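Local coordinates for protein PHOX (Pseudomonas fluorescens, PDB 3ZWU) that hydrolyses phosphate monoesters as an alkaline phosphatase, probably at a cluster of two iron and three calcium ions, where vanadate is bound here, at residues A86-Y91 with E117-I122; P148-G153 with N315-D320; N178-K183 with K271-A276; Y189-E194 with W248-D253. One frame throughout, in Å; residues are numbered along the deposited sequence.

Contact 1. Residues A86-Y91 with E117-I122; sequences AINNEY and EGVSVI. With FEO (mu-oxo-diiron), chain I; VO4 (vanadate ion), chain C.
N89 and S120 meet on one face of a pair of antiparallel strands, and a hydrogen bond joins the hydroxyl to the amide oxygen: S120 OG donates to N89 OD1 at 2.7 Å, lying in the plane of the amide and on a lone pair of the oxygen. With CG beside the backbone N and anti to the carbonyl carbon (chi1 -64°), N89 turns its amide oxygen along the neighbouring strand to the serine, while its ND2 goes to the carbonyl of D66. Further along the same face I87 CD1 and I122 CD1 touch at 3.7 Å, the two branched chains crossing at a slant. The backbones between them are bonded in the hydrogen-bonded pairs I87–S120 and N89–G118, with S120 N to I87 O at 2.8 Å.

Strands 82-89 and 118-127 are the two inner strands of a four-stranded antiparallel sheet, consistent with a blade of the beta-propeller to which the PhoX family is assigned. The other face carries A86, N88 and V119. There N88 OD1 lies 3.6 Å from V119 CG2, but its polar partners are Y189 and T191 of the next sheet. Just past the strand end, E90 reaches out in an extended chain, and its OE2 binds one iron at 2.0 Å. E117 runs past the backbone of Y91 on the opposite segment, its OE2 3.5 Å from Y91 CA, and its OE1 is hydrogen-bonded to the backbone N of Q177.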
loop_
_atom_site.group_PDB
_atom_site.type_symbol
_atom_site.label_atom_id
_atom_site.label_comp_id
_atom_site.label_asym_id
_atom_site.label_seq_id
_atom_site.Cartn_x
_atom_site.Cartn_y
_atom_site.Cartn_z
ATOM N N ALA A 86 -6.586 -11.274 -4.023
ATOM C CA ALA A 86 -6.492 -10.923 -2.611
ATOM C C ALA A 86 -6.451 -9.409 -2.611
ATOM O O ALA A 86 -5.568 -8.833 -3.241
ATOM C CB ALA A 86 -5.228 -11.496 -2.005
ATOM N N ILE A 87 -7.453 -8.767 -2.001
ATOM C CA ILE A 87 -7.625 -7.320 -2.060
ATOM C C ILE A 87 -7.663 -6.735 -0.670
ATOM O O ILE A 87 -8.498 -7.135 0.140
ATOM C CB ILE A 87 -8.931 -6.978 -2.832
ATOM C CG1 ILE A 87 -8.926 -7.555 -4.269
ATOM C CG2 ILE A 87 -9.168 -5.454 -2.860
ATOM C CD1 ILE A 87 -10.312 -7.845 -4.826
ATOM N N ASN A 88 -6.795 -5.758 -0.406
ATOM C CA ASN A 88 -6.756 -5.105 0.889
ATOM C C ASN A 88 -7.933 -4.184 1.074
ATOM O O ASN A 88 -8.409 -3.581 0.115
ATOM C CB ASN A 88 -5.497 -4.272 1.051
ATOM C CG ASN A 88 -4.248 -5.086 1.127
ATOM O OD1 ASN A 88 -4.274 -6.310 1.245
ATOM N ND2 ASN A 88 -3.117 -4.418 1.105
ATOM N N ASN A 89 -8.339 -4.018 2.326
ATOM C CA ASN A 89 -9.401 -3.112 2.740
ATOM C C ASN A 89 -8.767 -2.272 3.830
ATOM O O ASN A 89 -8.522 -2.761 4.930
ATOM C CB ASN A 89 -10.582 -3.903 3.243
ATOM C CG ASN A 89 -11.194 -4.756 2.168
ATOM O OD1 ASN A 89 -11.246 -5.986 2.284
ATOM N ND2 ASN A 89 -11.721 -4.127 1.126
ATOM N N GLU A 90 -8.420 -1.029 3.500
ATOM C CA GLU A 90 -7.609 -0.200 4.377
ATOM C C GLU A 90 -8.299 0.436 5.554
ATOM O O GLU A 90 -7.771 0.395 6.659
ATOM C CB GLU A 90 -6.892 0.862 3.548
ATOM C CG GLU A 90 -5.773 1.535 4.320
ATOM C CD GLU A 90 -5.064 2.628 3.560
ATOM O OE1 GLU A 90 -5.752 3.451 2.913
ATOM O OE2 GLU A 90 -3.818 2.686 3.648
ATOM N N TYR A 91 -9.402 1.109 5.325
ATOM C CA TYR A 91 -10.091 1.811 6.394
ATOM C C TYR A 91 -11.546 1.981 6.037
ATOM O O TYR A 91 -11.999 1.336 5.099
ATOM C CB TYR A 91 -9.368 3.131 6.758
ATOM C CG TYR A 91 -9.388 4.227 5.715
ATOM C CD1 TYR A 91 -8.588 4.150 4.584
ATOM C CD2 TYR A 91 -10.133 5.387 5.905
ATOM C CE1 TYR A 91 -8.564 5.175 3.642
ATOM C CE2 TYR A 91 -10.103 6.427 4.979
ATOM C CZ TYR A 91 -9.311 6.320 3.850
ATOM O OH TYR A 91 -9.233 7.338 2.928
ATOM N N GLU A 117 -12.046 -3.627 7.547
ATOM C CA GLU A 117 -10.634 -3.630 7.227
ATOM C C GLU A 117 -10.070 -5.014 7.152
ATOM O O GLU A 117 -10.690 -5.948 7.638
ATOM C CB GLU A 117 -9.889 -2.795 8.272
ATOM C CG GLU A 117 -10.493 -1.404 8.388
ATOM C CD GLU A 117 -9.822 -0.432 9.333
ATOM O OE1 GLU A 117 -8.633 -0.631 9.666
ATOM O OE2 GLU A 117 -10.469 0.583 9.676
ATOM N N GLY A 118 -8.893 -5.150 6.539
ATOM C CA GLY A 118 -8.222 -6.432 6.415
ATOM C C GLY A 118 -8.029 -6.775 4.962
ATOM O O GLY A 118 -7.510 -5.958 4.195
ATOM N N VAL A 119 -8.422 -7.989 4.579
ATOM C CA VAL A 119 -8.280 -8.477 3.218
ATOM C C VAL A 119 -9.553 -9.186 2.799
ATOM O O VAL A 119 -10.225 -9.814 3.626
ATOM C CB VAL A 119 -7.054 -9.425 3.118
ATOM C CG1 VAL A 119 -6.927 -10.052 1.730
ATOM C CG2 VAL A 119 -5.775 -8.685 3.496
ATOM N N SER A 120 -9.868 -9.097 1.505
ATOM C CA SER A 120 -10.972 -9.813 0.896
ATOM C C SER A 120 -10.363 -10.708 -0.170
ATOM O O SER A 120 -9.749 -10.193 -1.107
ATOM C CB SER A 120 -11.963 -8.848 0.254
ATOM O OG SER A 120 -12.623 -8.043 1.214
ATOM N N VAL A 121 -10.467 -12.035 -0.003
ATOM C CA VAL A 121 -9.993 -12.984 -0.998
ATOM C C VAL A 121 -11.219 -13.357 -1.803
ATOM O O VAL A 121 -12.234 -13.713 -1.208
ATOM C CB VAL A 121 -9.317 -14.231 -0.395
ATOM C CG1 VAL A 121 -8.831 -15.171 -1.499
ATOM C CG2 VAL A 121 -8.164 -13.830 0.526
ATOM N N ILE A 122 -11.157 -13.231 -3.132
ATOM C CA ILE A 122 -12.292 -13.559 -3.988
ATOM C C ILE A 122 -11.870 -14.382 -5.175
ATOM O O ILE A 122 -10.743 -14.251 -5.647
ATOM C CB ILE A 122 -13.023 -12.275 -4.465
ATOM C CG1 ILE A 122 -12.124 -11.382 -5.356
ATOM C CG2 ILE A 122 -13.578 -11.497 -3.277
ATOM C CD1 ILE A 122 -12.854 -10.218 -6.001
HETATM FE FE1 FEO I . -2.337 3.643 2.698
HETATM FE FE2 FEO I . 0.591 5.550 2.265
HETATM O O FEO I . -1.075 4.794 1.697
HETATM V V VO4 C . -2.370 6.660 2.278
HETATM O O1 VO4 C . -3.392 8.030 2.649
HETATM O O2 VO4 C . -2.556 6.684 0.525
HETATM O O3 VO4 C . -3.192 5.474 3.234
HETATM O O4 VO4 C . -0.812 7.212 2.809
HETATM O O HOH W 1 -3.465 3.782 0.793
#

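Contact 2. Residues P148-G153 with N315-D320; sequences PLRISG and NRDILD
S152 lays its hydroxyl over the carboxylate of D320, with OG donating to OD2 at 2.6 Å from a point 36° out of the carboxylate plane. The serine torsion (chi1 -161°) sets OG beside its own carbonyl carbon, and from there it meets the aspartate at the end of the short 3-10 turn 318-320. R150, two residues back on the same side of the strand, stretches its chain fully from CG to NE and brings its guanidinium up to D317. The two side chains cross at about a right angle, with their flat groups 79° apart, and the salt bridge is long, NH2 to OD1 being 3.8 Å. Water fills in where direct bonding is slack: one molecule accepts from R150 NH1 at 2.6 Å and donates to D317 OD1. A second, held weakly by NH2, donates to D317 OD2. R316 NE pairs with that same OD2; D317 is thus shared by R150, R316 and, most strongly, R264 in a salt-bridge network. D320 also forms a salt bridge to R264. Strand 148-152 lies between strands 171-173 and 262-264 in a mixed sheet, and the contact fastens it to the loop that joins strands 296-303 and 322-329 of the neighbouring antiparallel sheet.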
loop_
_atom_site.group_PDB
_atom_site.type_symbol
_atom_site.label_atom_id
_atom_site.label_comp_id
_atom_site.label_asym_id
_atom_site.label_seq_id
_atom_site.Cartn_x
_atom_site.Cartn_y
_atom_site.Cartn_z
ATOM N N PRO A 148 -8.478 -14.308 13.874
ATOM C CA PRO A 148 -7.348 -14.897 14.602
ATOM C C PRO A 148 -6.144 -15.083 13.689
ATOM O O PRO A 148 -6.240 -15.784 12.682
ATOM C CB PRO A 148 -7.898 -16.226 15.134
ATOM C CG PRO A 148 -9.096 -16.518 14.325
ATOM C CD PRO A 148 -9.624 -15.233 13.787
ATOM N N LEU A 149 -5.025 -14.416 14.016
ATOM C CA LEU A 149 -3.788 -14.472 13.243
ATOM C C LEU A 149 -2.644 -14.970 14.129
ATOM O O LEU A 149 -2.770 -15.011 15.354
ATOM C CB LEU A 149 -3.456 -13.077 12.676
ATOM C CG LEU A 149 -4.025 -12.750 11.294
ATOM C CD1 LEU A 149 -5.516 -12.509 11.330
ATOM C CD2 LEU A 149 -3.356 -11.523 10.709
ATOM N N ARG A 150 -1.532 -15.344 13.494
ATOM C CA ARG A 150 -0.328 -15.837 14.157
ATOM C C ARG A 150 0.807 -14.825 13.974
ATOM O O ARG A 150 0.823 -14.091 12.986
ATOM C CB ARG A 150 0.063 -17.196 13.542
ATOM C CG ARG A 150 1.430 -17.751 13.953
ATOM C CD ARG A 150 1.678 -19.117 13.343
ATOM N NE ARG A 150 3.112 -19.329 13.124
ATOM C CZ ARG A 150 3.665 -19.923 12.067
ATOM N NH1 ARG A 150 2.903 -20.401 11.085
ATOM N NH2 ARG A 150 4.984 -20.048 11.985
ATOM N N ILE A 151 1.751 -14.795 14.928
ATOM C CA ILE A 151 2.953 -13.966 14.866
ATOM C C ILE A 151 4.114 -14.942 14.746
ATOM O O ILE A 151 4.193 -15.892 15.527
ATOM C CB ILE A 151 3.150 -13.061 16.105
ATOM C CG1 ILE A 151 1.878 -12.263 16.444
ATOM C CG2 ILE A 151 4.354 -12.117 15.891
ATOM C CD1 ILE A 151 1.916 -11.637 17.830
ATOM N N SER A 152 5.014 -14.706 13.788
ATOM C CA SER A 152 6.186 -15.549 13.591
ATOM C C SER A 152 7.410 -14.678 13.374
ATOM O O SER A 152 7.291 -13.457 13.245
ATOM C CB SER A 152 5.983 -16.491 12.413
ATOM O OG SER A 152 6.893 -17.578 12.485
ATOM N N GLY A 153 8.589 -15.290 13.369
ATOM C CA GLY A 153 9.828 -14.555 13.167
ATOM C C GLY A 153 10.508 -14.198 14.487
ATOM O O GLY A 153 10.041 -14.597 15.556
ATOM N N ASN A 315 9.115 -23.153 1.035
ATOM C CA ASN A 315 9.404 -21.766 1.411
ATOM C C ASN A 315 8.438 -21.265 2.482
ATOM O O ASN A 315 8.398 -20.057 2.714
ATOM C CB ASN A 315 9.251 -20.861 0.191
ATOM C CG ASN A 315 10.017 -21.349 -0.997
ATOM O OD1 ASN A 315 11.244 -21.319 -1.001
ATOM N ND2 ASN A 315 9.323 -21.909 -1.975
ATOM N N ARG A 316 7.665 -22.160 3.142
ATOM C CA ARG A 316 6.651 -21.778 4.128
ATOM C C ARG A 316 7.080 -20.625 5.025
ATOM O O ARG A 316 6.362 -19.628 5.115
ATOM C CB ARG A 316 6.245 -22.992 4.989
ATOM C CG ARG A 316 5.123 -22.713 5.992
ATOM C CD ARG A 316 4.732 -23.968 6.750
ATOM N NE ARG A 316 5.790 -24.403 7.665
ATOM C CZ ARG A 316 5.747 -25.504 8.414
ATOM N NH1 ARG A 316 4.690 -26.311 8.367
ATOM N NH2 ARG A 316 6.762 -25.810 9.214
ATOM N N ASP A 317 8.250 -20.750 5.664
ATOM C CA ASP A 317 8.750 -19.751 6.604
ATOM C C ASP A 317 10.042 -19.072 6.144
ATOM O O ASP A 317 10.829 -18.621 6.976
ATOM C CB ASP A 317 8.898 -20.402 7.985
ATOM C CG ASP A 317 7.571 -20.900 8.525
ATOM O OD1 ASP A 317 6.608 -20.100 8.563
ATOM O OD2 ASP A 317 7.485 -22.095 8.880
ATOM N N ILE A 318 10.220 -18.913 4.822
ATOM C CA ILE A 318 11.400 -18.240 4.273
ATOM C C ILE A 318 11.511 -16.793 4.792
ATOM O O ILE A 318 12.618 -16.299 5.006
ATOM C CB ILE A 318 11.413 -18.299 2.721
ATOM C CG1 ILE A 318 12.810 -17.937 2.175
ATOM C CG2 ILE A 318 10.333 -17.395 2.108
ATOM C CD1 ILE A 318 12.960 -18.096 0.672
ATOM N N LEU A 319 10.366 -16.130 5.042
ATOM C CA LEU A 319 10.370 -14.757 5.541
ATOM C C LEU A 319 10.611 -14.630 7.048
ATOM O O LEU A 319 10.566 -13.512 7.550
ATOM C CB LEU A 319 9.067 -14.043 5.148
ATOM C CG LEU A 319 8.787 -13.957 3.659
ATOM C CD1 LEU A 319 7.488 -13.224 3.412
ATOM C CD2 LEU A 319 9.931 -13.271 2.900
ATOM N N ASP A 320 10.905 -15.733 7.772
ATOM C CA ASP A 320 11.234 -15.666 9.199
ATOM C C ASP A 320 12.723 -15.536 9.455
ATOM O O ASP A 320 13.095 -15.206 10.575
ATOM C CB ASP A 320 10.710 -16.898 9.958
ATOM C CG ASP A 320 9.224 -16.887 10.217
ATOM O OD1 ASP A 320 8.596 -15.818 10.046
ATOM O OD2 ASP A 320 8.686 -17.941 10.612
HETATM O O HOH W 2 4.144 -21.214 8.899
HETATM O O HOH W 3 6.411 -22.343 11.380
#

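Contact 3. Residues N178-K183 with K271-A276; sequences NCANGK and KHENAA. With CA (calcium ion), chain F; FEO (mu-oxo-diiron), chain I.
The metal centre of PhoX is built partly on this contact, in which edge strand 178-183 runs alongside the loop before strand 276-279 and each contributes a ligand to the cluster. C179 SG binds one iron at 2.5 Å, and E273 OE1 binds the other at 2.0 Å. The remaining glutamate oxygen, OE2, takes a calcium ion at 2.3 Å, so this carboxylate bridges iron and calcium. Two torsions place it there: CG lies anti to the backbone N (chi1 -176°), and the chain then bends at chi2 (97°), which brings the carboxylate onto the metals. C179 SG lies 3.2 Å from E273 OE2.

Behind the ligands the backbones are tied at two points. A180 N donates to E273 O at 2.7 Å, and A275 N gives a nearly straight bond to N181 O. Between these bonds A180 CB rests on N274 CB at 3.5 Å. A water joins N181 OD1 to N274 ND2; N181 ND2 also bonds to S72, and N274 ND2 to the carbonyl of I389.

E90 and E194 complete the protein ligands of the cysteine-bound iron, and E194, D292 and E387 those of the other iron. The oxo atom touches both irons, the calcium and the vanadium of the vanadate. With one carboxylate spanning iron and calcium while the sulfur holds the second iron, the paired backbones probably contribute to setting the spacing of the metals.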
loop_
_atom_site.group_PDB
_atom_site.type_symbol
_atom_site.label_atom_id
_atom_site.label_comp_id
_atom_site.label_asym_id
_atom_site.label_seq_id
_atom_site.Cartn_x
_atom_site.Cartn_y
_atom_site.Cartn_z
ATOM N N ASN A 178 -4.854 -2.035 6.273
ATOM C CA ASN A 178 -4.161 -2.775 5.226
ATOM C C ASN A 178 -4.043 -1.906 4.009
ATOM O O ASN A 178 -5.033 -1.629 3.339
ATOM C CB ASN A 178 -4.881 -4.060 4.888
ATOM C CG ASN A 178 -4.933 -4.961 6.078
ATOM O OD1 ASN A 178 -5.704 -4.709 6.999
ATOM N ND2 ASN A 178 -4.008 -5.897 6.176
ATOM N N CYS A 179 -2.832 -1.454 3.749
ATOM C CA CYS A 179 -2.548 -0.502 2.702
ATOM C C CYS A 179 -2.249 -1.187 1.379
ATOM O O CYS A 179 -3.194 -1.491 0.648
ATOM C CB CYS A 179 -1.422 0.414 3.159
ATOM S SG CYS A 179 -0.967 1.667 1.951
ATOM N N ALA A 180 -0.991 -1.506 1.069
ATOM C CA ALA A 180 -0.715 -2.173 -0.187
ATOM C C ALA A 180 -0.128 -3.569 0.001
ATOM O O ALA A 180 -0.273 -4.152 1.084
ATOM C CB ALA A 180 0.087 -1.283 -1.115
ATOM N N ASN A 181 0.431 -4.150 -1.057
ATOM C CA ASN A 181 0.674 -5.560 -1.143
ATOM C C ASN A 181 2.002 -6.021 -1.671
ATOM O O ASN A 181 2.828 -5.236 -2.121
ATOM C CB ASN A 181 -0.397 -6.086 -2.110
ATOM C CG ASN A 181 -0.243 -5.522 -3.516
ATOM O OD1 ASN A 181 -0.151 -4.297 -3.707
ATOM N ND2 ASN A 181 -0.132 -6.380 -4.519
ATOM N N GLY A 182 2.159 -7.346 -1.653
ATOM C CA GLY A 182 3.258 -8.076 -2.252
ATOM C C GLY A 182 2.719 -9.430 -2.724
ATOM O O GLY A 182 1.737 -9.928 -2.169
ATOM N N LYS A 183 3.338 -10.004 -3.752
ATOM C CA LYS A 183 2.975 -11.312 -4.293
ATOM C C LYS A 183 4.263 -12.106 -4.295
ATOM O O LYS A 183 5.232 -11.667 -4.901
ATOM C CB LYS A 183 2.420 -11.183 -5.721
ATOM C CG LYS A 183 2.030 -12.513 -6.346
ATOM C CD LYS A 183 1.351 -12.337 -7.693
ATOM C CE LYS A 183 1.112 -13.665 -8.367
ATOM N NZ LYS A 183 0.498 -13.498 -9.707
ATOM N N LYS A 271 5.086 1.745 9.351
ATOM C CA LYS A 271 3.837 1.974 8.626
ATOM C C LYS A 271 4.056 1.534 7.188
ATOM O O LYS A 271 4.288 2.336 6.284
ATOM C CB LYS A 271 3.384 3.429 8.788
ATOM C CG LYS A 271 3.278 3.789 10.264
ATOM C CD LYS A 271 2.612 5.109 10.535
ATOM C CE LYS A 271 2.726 5.435 12.003
ATOM N NZ LYS A 271 2.210 6.787 12.331
ATOM N N HIS A 272 4.007 0.210 7.001
ATOM C CA HIS A 272 4.280 -0.443 5.724
ATOM C C HIS A 272 3.287 -0.068 4.646
ATOM O O HIS A 272 2.088 -0.256 4.842
ATOM C CB HIS A 272 4.227 -1.970 5.870
ATOM C CG HIS A 272 5.307 -2.562 6.698
ATOM N ND1 HIS A 272 6.495 -2.987 6.140
ATOM C CD2 HIS A 272 5.311 -2.853 8.014
ATOM C CE1 HIS A 272 7.195 -3.499 7.141
ATOM N NE2 HIS A 272 6.524 -3.429 8.288
ATOM N N GLU A 273 3.778 0.369 3.477
ATOM C CA GLU A 273 2.911 0.655 2.345
ATOM C C GLU A 273 2.756 -0.636 1.531
ATOM O O GLU A 273 1.674 -1.212 1.537
ATOM C CB GLU A 273 3.459 1.790 1.484
ATOM C CG GLU A 273 2.503 2.149 0.356
ATOM C CD GLU A 273 1.590 3.326 0.608
ATOM O OE1 GLU A 273 1.792 4.048 1.612
ATOM O OE2 GLU A 273 0.636 3.501 -0.184
ATOM N N ASN A 274 3.814 -1.084 0.833
ATOM C CA ASN A 274 3.769 -2.311 0.040
ATOM C C ASN A 274 5.040 -3.125 0.268
ATOM O O ASN A 274 5.889 -2.729 1.072
ATOM C CB ASN A 274 3.483 -2.006 -1.443
ATOM C CG ASN A 274 4.657 -1.886 -2.366
ATOM O OD1 ASN A 274 5.689 -1.310 -2.009
ATOM N ND2 ASN A 274 4.478 -2.276 -3.628
ATOM N N ALA A 275 5.144 -4.271 -0.397
ATOM C CA ALA A 275 6.267 -5.188 -0.256
ATOM C C ALA A 275 6.643 -5.674 -1.646
ATOM O O ALA A 275 5.914 -6.473 -2.228
ATOM C CB ALA A 275 5.859 -6.360 0.629
ATOM N N ALA A 276 7.732 -5.140 -2.213
ATOM C CA ALA A 276 8.141 -5.462 -3.581
ATOM C C ALA A 276 9.122 -6.619 -3.598
ATOM O O ALA A 276 10.225 -6.490 -3.065
ATOM C CB ALA A 276 8.755 -4.237 -4.247
HETATM CA CA CA F . -1.330 4.665 -0.639
HETATM FE FE1 FEO I . -2.337 3.643 2.698
HETATM FE FE2 FEO I . 0.591 5.550 2.265
HETATM O O FEO I . -1.075 4.794 1.697
HETATM O O HOH W 4 2.387 -3.831 -5.008
HETATM O O HOH W 5 5.681 -8.078 -4.720
HETATM O O HOH W 6 -1.834 2.193 -1.006
HETATM O O HOH W 7 -3.133 4.575 -2.284
HETATM O O HOH W 1 -3.465 3.782 0.793
#

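Contact 4. Residues Y189-E194 with W248-D253; sequences YLTCEE and WVVEID. With FEO (mu-oxo-diiron), chain I; VO4 (vanadate ion), chain C.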
loop_
_atom_site.group_PDB
_atom_site.type_symbol
_atom_site.label_atom_id
_atom_site.label_comp_id
_atom_site.label_asym_id
_atom_site.label_seq_id
_atom_site.Cartn_x
_atom_site.Cartn_y
_atom_site.Cartn_z
ATOM N N TYR A 189 0.354 -14.206 -0.600
ATOM C CA TYR A 189 0.039 -12.792 -0.654
ATOM C C TYR A 189 0.592 -12.102 0.569
ATOM O O TYR A 189 0.462 -12.628 1.670
ATOM C CB TYR A 189 -1.482 -12.640 -0.666
ATOM C CG TYR A 189 -1.966 -11.215 -0.781
ATOM C CD1 TYR A 189 -1.712 -10.463 -1.919
ATOM C CD2 TYR A 189 -2.714 -10.628 0.232
ATOM C CE1 TYR A 189 -2.201 -9.166 -2.056
ATOM C CE2 TYR A 189 -3.205 -9.331 0.111
ATOM C CZ TYR A 189 -2.946 -8.603 -1.039
ATOM O OH TYR A 189 -3.410 -7.314 -1.174
ATOM N N LEU A 190 1.180 -10.915 0.387
ATOM C CA LEU A 190 1.659 -10.111 1.495
ATOM C C LEU A 190 0.762 -8.890 1.605
ATOM O O LEU A 190 0.523 -8.230 0.595
ATOM C CB LEU A 190 3.111 -9.669 1.297
ATOM C CG LEU A 190 4.131 -10.785 1.120
ATOM C CD1 LEU A 190 5.530 -10.217 0.965
ATOM C CD2 LEU A 190 4.101 -11.759 2.292
ATOM N N THR A 191 0.228 -8.619 2.806
ATOM C CA THR A 191 -0.582 -7.433 3.079
ATOM C C THR A 191 0.184 -6.615 4.101
ATOM O O THR A 191 0.829 -7.171 4.995
ATOM C CB THR A 191 -2.022 -7.766 3.459
ATOM O OG1 THR A 191 -2.749 -6.543 3.526
ATOM C CG2 THR A 191 -2.155 -8.491 4.773
ATOM N N CYS A 192 0.122 -5.296 3.953
ATOM C CA CYS A 192 0.920 -4.368 4.725
ATOM C C CYS A 192 0.098 -3.499 5.635
ATOM O O CYS A 192 -0.773 -2.784 5.154
ATOM C CB CYS A 192 1.722 -3.524 3.753
ATOM S SG CYS A 192 2.972 -4.461 2.847
ATOM N N GLU A 193 0.417 -3.502 6.938
ATOM C CA GLU A 193 -0.268 -2.677 7.929
ATOM C C GLU A 193 0.424 -1.328 7.973
ATOM O O GLU A 193 1.604 -1.260 8.322
ATOM C CB GLU A 193 -0.224 -3.347 9.298
ATOM C CG GLU A 193 -0.993 -4.653 9.304
ATOM C CD GLU A 193 -0.756 -5.556 10.493
ATOM O OE1 GLU A 193 0.160 -5.280 11.300
ATOM O OE2 GLU A 193 -1.506 -6.549 10.621
ATOM N N GLU A 194 -0.289 -0.264 7.582
ATOM C CA GLU A 194 0.285 1.071 7.480
ATOM C C GLU A 194 -0.069 1.961 8.657
ATOM O O GLU A 194 0.663 1.945 9.639
ATOM C CB GLU A 194 -0.097 1.700 6.138
ATOM C CG GLU A 194 0.544 3.050 5.867
ATOM C CD GLU A 194 -0.090 3.802 4.720
ATOM O OE1 GLU A 194 -1.294 3.587 4.455
ATOM O OE2 GLU A 194 0.596 4.662 4.129
ATOM N N TRP A 248 3.003 -4.698 10.813
ATOM C CA TRP A 248 3.837 -5.730 10.213
ATOM C C TRP A 248 3.340 -6.102 8.821
ATOM O O TRP A 248 2.232 -5.728 8.420
ATOM C CB TRP A 248 3.800 -6.993 11.095
ATOM C CG TRP A 248 4.153 -6.775 12.536
ATOM C CD1 TRP A 248 3.289 -6.604 13.575
ATOM C CD2 TRP A 248 5.471 -6.694 13.091
ATOM N NE1 TRP A 248 3.990 -6.442 14.750
ATOM C CE2 TRP A 248 5.331 -6.516 14.483
ATOM C CE3 TRP A 248 6.761 -6.776 12.552
ATOM C CZ2 TRP A 248 6.433 -6.432 15.342
ATOM C CZ3 TRP A 248 7.851 -6.721 13.405
ATOM C CH2 TRP A 248 7.682 -6.556 14.782
ATOM N N VAL A 249 4.168 -6.861 8.102
ATOM C CA VAL A 249 3.827 -7.453 6.819
ATOM C C VAL A 249 3.207 -8.798 7.201
ATOM O O VAL A 249 3.788 -9.531 8.007
ATOM C CB VAL A 249 5.052 -7.634 5.896
ATOM C CG1 VAL A 249 4.665 -8.354 4.605
ATOM C CG2 VAL A 249 5.695 -6.290 5.587
ATOM N N VAL A 250 2.018 -9.097 6.668
ATOM C CA VAL A 250 1.274 -10.309 6.993
ATOM C C VAL A 250 1.165 -11.169 5.751
ATOM O O VAL A 250 0.762 -10.683 4.693
ATOM C CB VAL A 250 -0.113 -9.951 7.557
ATOM C CG1 VAL A 250 -0.905 -11.200 7.961
ATOM C CG2 VAL A 250 0.018 -8.983 8.728
ATOM N N GLU A 251 1.493 -12.454 5.889
ATOM C CA GLU A 251 1.486 -13.400 4.792
ATOM C C GLU A 251 0.206 -14.227 4.815
ATOM O O GLU A 251 -0.133 -14.818 5.846
ATOM C CB GLU A 251 2.728 -14.285 4.871
ATOM C CG GLU A 251 2.904 -15.184 3.663
ATOM C CD GLU A 251 4.251 -15.861 3.562
ATOM O OE1 GLU A 251 5.050 -15.769 4.523
ATOM O OE2 GLU A 251 4.501 -16.503 2.518
ATOM N N ILE A 252 -0.494 -14.274 3.671
ATOM C CA ILE A 252 -1.762 -14.974 3.505
ATOM C C ILE A 252 -1.650 -15.994 2.376
ATOM O O ILE A 252 -1.085 -15.684 1.331
ATOM C CB ILE A 252 -2.879 -13.934 3.200
ATOM C CG1 ILE A 252 -3.160 -13.056 4.428
ATOM C CG2 ILE A 252 -4.173 -14.629 2.720
ATOM C CD1 ILE A 252 -3.817 -11.737 4.129
ATOM N N ASP A 253 -2.244 -17.186 2.565
ATOM C CA ASP A 253 -2.316 -18.209 1.533
ATOM C C ASP A 253 -3.731 -18.108 0.937
ATOM O O ASP A 253 -4.676 -18.609 1.552
ATOM C CB ASP A 253 -2.057 -19.614 2.107
ATOM C CG ASP A 253 -2.144 -20.713 1.059
ATOM O OD1 ASP A 253 -2.454 -20.398 -0.115
ATOM O OD2 ASP A 253 -1.892 -21.885 1.407
HETATM FE FE1 FEO I . -2.337 3.643 2.698
HETATM FE FE2 FEO I . 0.591 5.550 2.265
HETATM O O FEO I . -1.075 4.794 1.697
HETATM V V VO4 C . -2.370 6.660 2.278
HETATM O O1 VO4 C . -3.392 8.030 2.649
HETATM O O2 VO4 C . -2.556 6.684 0.525
HETATM O O3 VO4 C . -3.192 5.474 3.234
HETATM O O4 VO4 C . -0.812 7.212 2.809
HETATM O O HOH W 1 -3.465 3.782 0.793
#
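T191 CG2 and I252 CD1 form the apolar centre, 3.7 Å apart and crossing aslant, on a face shared with Y189 and V250. The strands 189-193 and 249-252 are antiparallel neighbours in a mixed sheet, consistent with part of a propeller blade. I252 CD1 also comes to the edge of the Y189 ring, near its plane, and the two side chains lie side by side, pointing the same way. On the reverse face L190 CB packs on V249 CG1 at 3.9 Å, and L190 CD2 reaches E251 CB. Four nearly straight backbone bonds in the pairs Y189–I252 and T191–V250 hold the strands together.

At the polar edge, E251 OE2 bonds to T188 and its OE1 pairs with R264. Past the strand, E194 bridges the two irons, OE1 to one and OE2 to the other. At the same end lies E193, whose OE2 pairs with T175 and K263; W248 N donates to E193 OE1 at 2.9 Å, from a point 37° out of the carboxylate plane.

Overall arrangement
From the N terminus, contact 1 closes first, its largely helical loop returning strand 118-127 beside strand 82-89. Contact 2 then opens at strand 148-152 and closes only at residues 315-320, joining that strand to the loop before strand 322-329. Nested within it, contact 3 ties strand 178-183 to the loop before strand 276-279 of another sheet, and contact 4 is nested within contact 3. Strands 178-183 and 189-193 are successive neighbours in one sheet, joining contacts 3 and 4. N88 of contact 1 bonds to both, linking the first sheet to the second. Contacts 1, 3 and 4 each send ligands to the di-iron group, whereas contact 2 lies outward, about 19 Å from contact 1 between centres.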